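Local coordinates for protein L-Ribose isomerase (Acinetobacter, PDB 4Q0S) that probably interconverts the rare sugar L-ribose and its ketose L-ribulose, as a metal-dependent sugar isomerase built on a cupin barrel, at residues T15-R20 / D56-F61; G64-E69 / I107-K112. All blocks are in the same frame, centred on the assembly; numbering follows the deposited sequence.

Contact 1. Residues T15-R20 / D56-F61; sequences TSITRR and DQYDAF
Two aromatic rings, Tyr58 and Phe61, receive the segment Thr15 to Ile17, extended from Ser16 on, ahead of helix 19-35 at the outer side of the cupin barrel. This segment lays backbone over the Tyr58 ring. Ser16 CA stands 3.9 Å from the Tyr58 ring centroid in a CH-pi contact, 30° off the normal, and Thr15 O lies above the same ring nearer its rim. A small residue suits this place, since the CB of Ser16 points away from the ring while its main chain comes down onto it. Ile17 points toward the aromatics. With CG1 anti to the backbone N (chi1 176°) and its chain extended, its CD1 reaches Phe61, while the CG2 branch only brushes Tyr58 CE1 at 4.2 Å, the side chains crossing at about a right angle. Tyr58 combines a flat apolar face with a hydroxyl that binds the backbone N of Ala258 near the C terminus. Tyr58 lies in the type I turn from Gln57 to Ala60 and Phe61 just after, both with CB toward the other segment, and Thr18 caps the following helix through Glu21 N. Over the face of Phe61, Ile17 CD1 sits 3.5 Å from the ring centroid and 18° off the normal.

Contact 2. Residues G64-E69 / I107-K112; sequences GMWSGE and IVHPGK
Met65 and His109 face each other across two tight turns, type I from Gly64 to Ser67 and type II from His109 to Lys112, the backbones coming nearest at Gly68 and Gly111, CA to CA 4.7 Å. Gly111 has positive phi, and a side chain there would run into Gly68 O, so glycine fits. Met65 CB lies over the imidazole face, 4.0 Å from the His109 ring centroid. The same imidazole turns its edge to the indole, His109 CD2 standing 3.6 Å above the Trp66 plane with the rings perpendicular, an offset edge-to-face pair. Trp66 NE1 and His109 NE2 both bond Glu28 of the second subunit, so this aromatic corner belongs to the subunit interface. In the cupin barrel, the second turn links strands 101-108 and 113-118, which belong to different sheets. Pro110 CG packs against Trp66 CZ3. Lys112, long enough to reach across and bent at chi2 (-76°) and chi4, lays its CE against Met65 CE, and its NZ donates a hydrogen bond to Glu69 O at 2.8 Å. Two waters accept from Lys112 NZ; one of them donates to Met65 O and Pro110 O and accepts from Gly68 N, 2.8 Å away.

In the fold
From the N terminus, the chain passes through 15-17 into helix 19-35, then strand 50-52, and returns at 56-61, where contact 1 closes the first loop. Helix 60-63 leads straight on to 64-69; strand 73-82 follows, and the end of strand 101-108 with the turn after it closes the second loop in contact 2. The loops are in series, neither nested nor crossed. Contact 1 ties the N-terminal arm, just ahead of helix 19-35, to Tyr58 and to Phe61 in the short helix 60-63, and contact 2 ties the loop after that helix to the turn between the two sheets. They meet at Ala60, whose CB packs on Met65 CE and Lys112 CE. Trp25 of helix 19-35 touches both, and both reach the second subunit.

Contact 1. Residues T15-R20 / D56-F61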
ATOM      1  N   THR A  15       9.561  17.840 -31.247  1.00 45.12           N
ATOM      2  CA  THR A  15       8.444  17.419 -32.088  1.00 45.21           C
ATOM      3  C   THR A  15       8.105  15.966 -31.791  1.00 44.02           C
ATOM      4  O   THR A  15       7.182  15.394 -32.370  1.00 43.73           O
ATOM      5  CB  THR A  15       8.783  17.553 -33.591  1.00 45.99           C
ATOM      6  OG1 THR A  15       9.893  16.702 -33.914  1.00 47.90           O
ATOM      7  CG2 THR A  15       9.142  18.992 -33.927  1.00 47.55           C
ATOM      8  N   SER A  16       8.868  15.372 -30.885  1.00 42.62           N
ATOM      9  CA  SER A  16       8.643  13.989 -30.502  1.00 41.62           C
ATOM     10  C   SER A  16       9.369  13.702 -29.202  1.00 39.87           C
ATOM     11  O   SER A  16      10.071  14.557 -28.664  1.00 39.90           O
ATOM     12  CB  SER A  16       9.150  13.043 -31.589  1.00 42.11           C
ATOM     13  OG  SER A  16      10.562  13.096 -31.680  1.00 43.68           O
ATOM     14  N   ILE A  17       9.190  12.487 -28.705  1.00 39.00           N
ATOM     15  CA  ILE A  17       9.822  12.068 -27.466  1.00 37.13           C
ATOM     16  C   ILE A  17      10.743  10.894 -27.783  1.00 36.16           C
ATOM     17  O   ILE A  17      10.361   9.980 -28.513  1.00 36.37           O
ATOM     18  CB  ILE A  17       8.745  11.652 -26.430  1.00 36.36           C
ATOM     19  CG1 ILE A  17       9.402  11.115 -25.160  1.00 35.90           C
ATOM     20  CG2 ILE A  17       7.816  10.614 -27.032  1.00 35.18           C
ATOM     21  CD1 ILE A  17       8.407  10.783 -24.064  1.00 35.93           C
ATOM     22  N   THR A  18      11.962  10.925 -27.256  1.00 35.59           N
ATOM     23  CA  THR A  18      12.903   9.843 -27.514  1.00 34.04           C
ATOM     24  C   THR A  18      12.408   8.560 -26.867  1.00 33.61           C
ATOM     25  O   THR A  18      11.647   8.598 -25.901  1.00 32.80           O
ATOM     26  CB  THR A  18      14.304  10.159 -26.955  1.00 34.87           C
ATOM     27  OG1 THR A  18      14.281  10.095 -25.523  1.00 31.45           O
ATOM     28  CG2 THR A  18      14.749  11.546 -27.397  1.00 30.08           C
ATOM     29  N   ARG A  19      12.833   7.425 -27.410  1.00 31.63           N
ATOM     30  CA  ARG A  19      12.446   6.134 -26.868  1.00 32.71           C
ATOM     31  C   ARG A  19      12.854   6.052 -25.402  1.00 32.31           C
ATOM     32  O   ARG A  19      12.127   5.502 -24.582  1.00 32.85           O
ATOM     33  CB  ARG A  19      13.104   5.001 -27.663  1.00 32.82           C
ATOM     34  CG  ARG A  19      12.987   3.625 -27.021  1.00 33.47           C
ATOM     35  CD  ARG A  19      11.548   3.267 -26.679  1.00 34.51           C
ATOM     36  NE  ARG A  19      10.694   3.144 -27.858  1.00 34.93           N
ATOM     37  CZ  ARG A  19       9.400   2.846 -27.805  1.00 35.25           C
ATOM     38  NH1 ARG A  19       8.688   2.750 -28.920  1.00 33.78           N
ATOM     39  NH2 ARG A  19       8.817   2.645 -26.629  1.00 33.93           N
ATOM     40  N   ARG A  20      14.009   6.614 -25.066  1.00 32.46           N
ATOM     41  CA  ARG A  20      14.459   6.582 -23.682  1.00 32.36           C
ATOM     42  C   ARG A  20      13.555   7.426 -22.779  1.00 31.83           C
ATOM     43  O   ARG A  20      13.184   6.999 -21.684  1.00 31.95           O
ATOM     44  CB  ARG A  20      15.903   7.069 -23.568  1.00 30.51           C
ATOM     45  CG  ARG A  20      16.410   7.104 -22.132  1.00 29.64           C
ATOM     46  CD  ARG A  20      17.832   7.605 -22.055  1.00 27.77           C
ATOM     47  NE  ARG A  20      18.229   7.914 -20.688  1.00 26.02           N
ATOM     48  CZ  ARG A  20      19.454   8.293 -20.339  1.00 29.54           C
ATOM     49  NH1 ARG A  20      20.399   8.401 -21.264  1.00 30.95           N
ATOM     50  NH2 ARG A  20      19.734   8.581 -19.073  1.00 27.72           N
ATOM     51  N   ASP A  56       3.109  21.037 -30.026  1.00 38.30           N
ATOM     52  CA  ASP A  56       3.817  21.992 -29.187  1.00 39.83           C
ATOM     53  C   ASP A  56       3.891  21.564 -27.721  1.00 38.64           C
ATOM     54  O   ASP A  56       4.437  22.287 -26.885  1.00 36.94           O
ATOM     55  CB  ASP A  56       3.172  23.379 -29.296  1.00 44.65           C
ATOM     56  CG  ASP A  56       1.680  23.347 -29.053  1.00 49.77           C
ATOM     57  OD1 ASP A  56       1.255  22.761 -28.035  1.00 52.23           O
ATOM     58  OD2 ASP A  56       0.930  23.913 -29.877  1.00 54.63           O
ATOM     59  N   GLN A  57       3.347  20.390 -27.409  1.00 36.88           N
ATOM     60  CA  GLN A  57       3.371  19.900 -26.033  1.00 35.99           C
ATOM     61  C   GLN A  57       4.565  19.002 -25.768  1.00 36.05           C
ATOM     62  O   GLN A  57       4.873  18.686 -24.619  1.00 36.45           O
ATOM     63  CB  GLN A  57       2.072  19.164 -25.703  1.00 34.16           C
ATOM     64  CG  GLN A  57       0.884  20.102 -25.633  1.00 30.48           C
ATOM     65  CD  GLN A  57       1.179  21.312 -24.772  1.00 30.04           C
ATOM     66  OE1 GLN A  57       1.321  21.206 -23.555  1.00 30.51           O
ATOM     67  NE2 GLN A  57       1.293  22.472 -25.404  1.00 31.90           N
ATOM     68  N   TYR A  58       5.239  18.593 -26.835  1.00 34.94           N
ATOM     69  CA  TYR A  58       6.414  17.751 -26.698  1.00 36.03           C
ATOM     70  C   TYR A  58       7.524  18.514 -25.992  1.00 34.92           C
ATOM     71  O   TYR A  58       8.452  17.914 -25.455  1.00 35.19           O
ATOM     72  CB  TYR A  58       6.869  17.267 -28.073  1.00 35.29           C
ATOM     73  CG  TYR A  58       6.042  16.109 -28.569  1.00 36.67           C
ATOM     74  CD1 TYR A  58       6.313  14.807 -28.146  1.00 37.29           C
ATOM     75  CD2 TYR A  58       4.949  16.313 -29.412  1.00 37.71           C
ATOM     76  CE1 TYR A  58       5.518  13.739 -28.547  1.00 36.79           C
ATOM     77  CE2 TYR A  58       4.144  15.250 -29.817  1.00 37.13           C
ATOM     78  CZ  TYR A  58       4.433  13.967 -29.378  1.00 37.35           C
ATOM     79  OH  TYR A  58       3.619  12.918 -29.745  1.00 37.04           O
ATOM     80  N   ASP A  59       7.417  19.840 -25.975  1.00 35.14           N
ATOM     81  CA  ASP A  59       8.423  20.651 -25.301  1.00 36.44           C
ATOM     82  C   ASP A  59       8.424  20.355 -23.807  1.00 36.31           C
ATOM     83  O   ASP A  59       9.256  20.872 -23.064  1.00 36.50           O
ATOM     84  CB  ASP A  59       8.176  22.147 -25.521  1.00 38.58           C
ATOM     85  CG  ASP A  59       8.776  22.656 -26.823  1.00 40.47           C
ATOM     86  OD1 ASP A  59       9.846  22.155 -27.227  1.00 41.25           O
ATOM     87  OD2 ASP A  59       8.186  23.572 -27.433  1.00 43.92           O
ATOM     88  N   ALA A  60       7.478  19.539 -23.360  1.00 34.78           N
ATOM     89  CA  ALA A  60       7.430  19.182 -21.954  1.00 35.29           C
ATOM     90  C   ALA A  60       8.705  18.405 -21.649  1.00 34.70           C
ATOM     91  O   ALA A  60       9.200  18.418 -20.524  1.00 35.68           O
ATOM     92  CB  ALA A  60       6.211  18.319 -21.668  1.00 34.73           C
ATOM     93  N   PHE A  61       9.239  17.744 -22.671  1.00 34.63           N
ATOM     94  CA  PHE A  61      10.441  16.945 -22.515  1.00 36.57           C
ATOM     95  C   PHE A  61      11.764  17.669 -22.741  1.00 38.58           C
ATOM     96  O   PHE A  61      12.812  17.033 -22.870  1.00 39.75           O
ATOM     97  CB  PHE A  61      10.327  15.694 -23.386  1.00 36.00           C
ATOM     98  CG  PHE A  61       9.306  14.712 -22.871  1.00 36.44           C
ATOM     99  CD1 PHE A  61       9.635  13.822 -21.852  1.00 35.82           C
ATOM    100  CD2 PHE A  61       7.992  14.746 -23.333  1.00 35.65           C
ATOM    101  CE1 PHE A  61       8.665  12.981 -21.294  1.00 37.90           C
ATOM    102  CE2 PHE A  61       7.013  13.912 -22.783  1.00 35.23           C
ATOM    103  CZ  PHE A  61       7.350  13.029 -21.761  1.00 36.44           C
TER

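Contact 2. Residues G64-E69 / I107-K112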
ATOM      1  N   GLY A  64      11.831  18.070 -18.953  1.00 30.98           N
ATOM      2  CA  GLY A  64      11.343  16.859 -18.316  1.00 28.87           C
ATOM      3  C   GLY A  64      10.114  16.939 -17.425  1.00 28.12           C
ATOM      4  O   GLY A  64       9.669  18.015 -17.021  1.00 25.47           O
ATOM      5  N   MET A  65       9.588  15.762 -17.104  1.00 26.99           N
ATOM      6  CA  MET A  65       8.395  15.623 -16.281  1.00 27.63           C
ATOM      7  C   MET A  65       8.510  16.095 -14.831  1.00 27.30           C
ATOM      8  O   MET A  65       7.511  16.131 -14.118  1.00 28.00           O
ATOM      9  CB  MET A  65       7.916  14.174 -16.330  1.00 27.91           C
ATOM     10  CG  MET A  65       7.234  13.796 -17.637  1.00 28.17           C
ATOM     11  SD  MET A  65       5.690  14.737 -17.893  1.00 33.29           S
ATOM     12  CE  MET A  65       6.078  15.567 -19.414  1.00 34.02           C
ATOM     13  N   TRP A  66       9.708  16.450 -14.380  1.00 28.11           N
ATOM     14  CA  TRP A  66       9.849  16.955 -13.018  1.00 27.48           C
ATOM     15  C   TRP A  66      10.201  18.432 -13.007  1.00 28.03           C
ATOM     16  O   TRP A  66      10.545  18.987 -11.964  1.00 29.28           O
ATOM     17  CB  TRP A  66      10.886  16.148 -12.218  1.00 27.78           C
ATOM     18  CG  TRP A  66      10.321  14.833 -11.737  1.00 24.66           C
ATOM     19  CD1 TRP A  66      10.332  13.641 -12.406  1.00 23.86           C
ATOM     20  CD2 TRP A  66       9.538  14.621 -10.556  1.00 24.10           C
ATOM     21  NE1 TRP A  66       9.595  12.703 -11.719  1.00 23.53           N
ATOM     22  CE2 TRP A  66       9.096  13.278 -10.581  1.00 23.01           C
ATOM     23  CE3 TRP A  66       9.157  15.437  -9.481  1.00 23.98           C
ATOM     24  CZ2 TRP A  66       8.290  12.732  -9.570  1.00 23.85           C
ATOM     25  CZ3 TRP A  66       8.355  14.893  -8.478  1.00 24.60           C
ATOM     26  CH2 TRP A  66       7.931  13.555  -8.533  1.00 22.57           C
ATOM     27  N   SER A  67      10.105  19.076 -14.166  1.00 28.77           N
ATOM     28  CA  SER A  67      10.408  20.500 -14.258  1.00 30.44           C
ATOM     29  C   SER A  67       9.324  21.319 -13.553  1.00 30.42           C
ATOM     30  O   SER A  67       9.600  22.385 -13.006  1.00 30.50           O
ATOM     31  CB  SER A  67      10.513  20.943 -15.723  1.00 31.04           C
ATOM     32  OG  SER A  67       9.238  21.027 -16.338  1.00 31.31           O
ATOM     33  N   GLY A  68       8.095  20.809 -13.559  1.00 30.06           N
ATOM     34  CA  GLY A  68       6.996  21.513 -12.918  1.00 29.92           C
ATOM     35  C   GLY A  68       6.300  22.463 -13.876  1.00 30.70           C
ATOM     36  O   GLY A  68       5.300  23.092 -13.534  1.00 32.02           O
ATOM     37  N   GLU A  69       6.825  22.550 -15.091  1.00 31.90           N
ATOM     38  CA  GLU A  69       6.282  23.431 -16.115  1.00 33.34           C
ATOM     39  C   GLU A  69       4.897  23.021 -16.611  1.00 31.86           C
ATOM     40  O   GLU A  69       4.561  21.837 -16.646  1.00 29.43           O
ATOM     41  CB  GLU A  69       7.248  23.495 -17.299  1.00 35.88           C
ATOM     42  CG  GLU A  69       8.630  24.008 -16.927  1.00 41.39           C
ATOM     43  CD  GLU A  69       9.600  23.939 -18.085  1.00 44.51           C
ATOM     44  OE1 GLU A  69       9.856  22.823 -18.590  1.00 48.03           O
ATOM     45  OE2 GLU A  69      10.109  25.000 -18.495  1.00 48.52           O
ATOM     46  N   ILE A 107      -1.746   9.101 -14.525  1.00 22.65           N
ATOM     47  CA  ILE A 107      -0.624   9.696 -13.829  1.00 23.29           C
ATOM     48  C   ILE A 107      -0.238  11.020 -14.471  1.00 22.40           C
ATOM     49  O   ILE A 107       0.127  11.083 -15.645  1.00 22.88           O
ATOM     50  CB  ILE A 107       0.578   8.732 -13.810  1.00 25.46           C
ATOM     51  CG1 ILE A 107       0.142   7.404 -13.181  1.00 25.67           C
ATOM     52  CG2 ILE A 107       1.734   9.354 -13.026  1.00 24.69           C
ATOM     53  CD1 ILE A 107       1.250   6.389 -13.050  1.00 34.74           C
ATOM     54  N   VAL A 108      -0.327  12.074 -13.670  1.00 22.31           N
ATOM     55  CA  VAL A 108      -0.019  13.419 -14.103  1.00 22.50           C
ATOM     56  C   VAL A 108       1.091  13.993 -13.231  1.00 22.80           C
ATOM     57  O   VAL A 108       0.974  14.052 -12.005  1.00 21.63           O
ATOM     58  CB  VAL A 108      -1.272  14.310 -13.995  1.00 23.17           C
ATOM     59  CG1 VAL A 108      -0.946  15.722 -14.420  1.00 23.44           C
ATOM     60  CG2 VAL A 108      -2.388  13.725 -14.853  1.00 23.02           C
ATOM     61  N   HIS A 109       2.177  14.410 -13.871  1.00 22.37           N
ATOM     62  CA  HIS A 109       3.292  14.965 -13.138  1.00 22.02           C
ATOM     63  C   HIS A 109       3.044  16.416 -12.751  1.00 23.51           C
ATOM     64  O   HIS A 109       2.161  17.076 -13.306  1.00 24.87           O
ATOM     65  CB  HIS A 109       4.583  14.787 -13.939  1.00 22.05           C
ATOM     66  CG  HIS A 109       5.143  13.398 -13.847  1.00 22.73           C
ATOM     67  ND1 HIS A 109       4.511  12.305 -14.400  1.00 22.58           N
ATOM     68  CD2 HIS A 109       6.235  12.917 -13.206  1.00 20.87           C
ATOM     69  CE1 HIS A 109       5.190  11.211 -14.104  1.00 20.05           C
ATOM     70  NE2 HIS A 109       6.240  11.555 -13.378  1.00 20.57           N
ATOM     71  N   PRO A 110       3.812  16.925 -11.781  1.00 23.84           N
ATOM     72  CA  PRO A 110       3.670  18.301 -11.300  1.00 24.36           C
ATOM     73  C   PRO A 110       3.582  19.355 -12.398  1.00 24.89           C
ATOM     74  O   PRO A 110       4.439  19.419 -13.282  1.00 23.33           O
ATOM     75  CB  PRO A 110       4.898  18.487 -10.407  1.00 24.07           C
ATOM     76  CG  PRO A 110       5.195  17.091  -9.932  1.00 25.11           C
ATOM     77  CD  PRO A 110       5.008  16.293 -11.197  1.00 24.37           C
ATOM     78  N   GLY A 111       2.533  20.173 -12.327  1.00 24.48           N
ATOM     79  CA  GLY A 111       2.340  21.232 -13.303  1.00 25.34           C
ATOM     80  C   GLY A 111       1.663  20.816 -14.597  1.00 26.77           C
ATOM     81  O   GLY A 111       1.095  21.656 -15.290  1.00 29.43           O
ATOM     82  N   LYS A 112       1.705  19.529 -14.920  1.00 25.18           N
ATOM     83  CA  LYS A 112       1.112  19.029 -16.161  1.00 26.17           C
ATOM     84  C   LYS A 112      -0.417  18.888 -16.086  1.00 25.40           C
ATOM     85  O   LYS A 112      -0.986  18.768 -15.001  1.00 24.74           O
ATOM     86  CB  LYS A 112       1.773  17.697 -16.533  1.00 26.86           C
ATOM     87  CG  LYS A 112       3.317  17.761 -16.546  1.00 29.78           C
ATOM     88  CD  LYS A 112       3.846  18.466 -17.788  1.00 31.70           C
ATOM     89  CE  LYS A 112       5.383  18.498 -17.844  1.00 29.02           C
ATOM     90  NZ  LYS A 112       5.996  19.460 -16.889  1.00 25.85           N
TER
HETATM   91  O   HOH W   1       8.267  20.128 -18.575  1.00 29.46           O
HETATM   92  O   HOH W   2       6.622  18.483 -14.290  1.00 21.29           O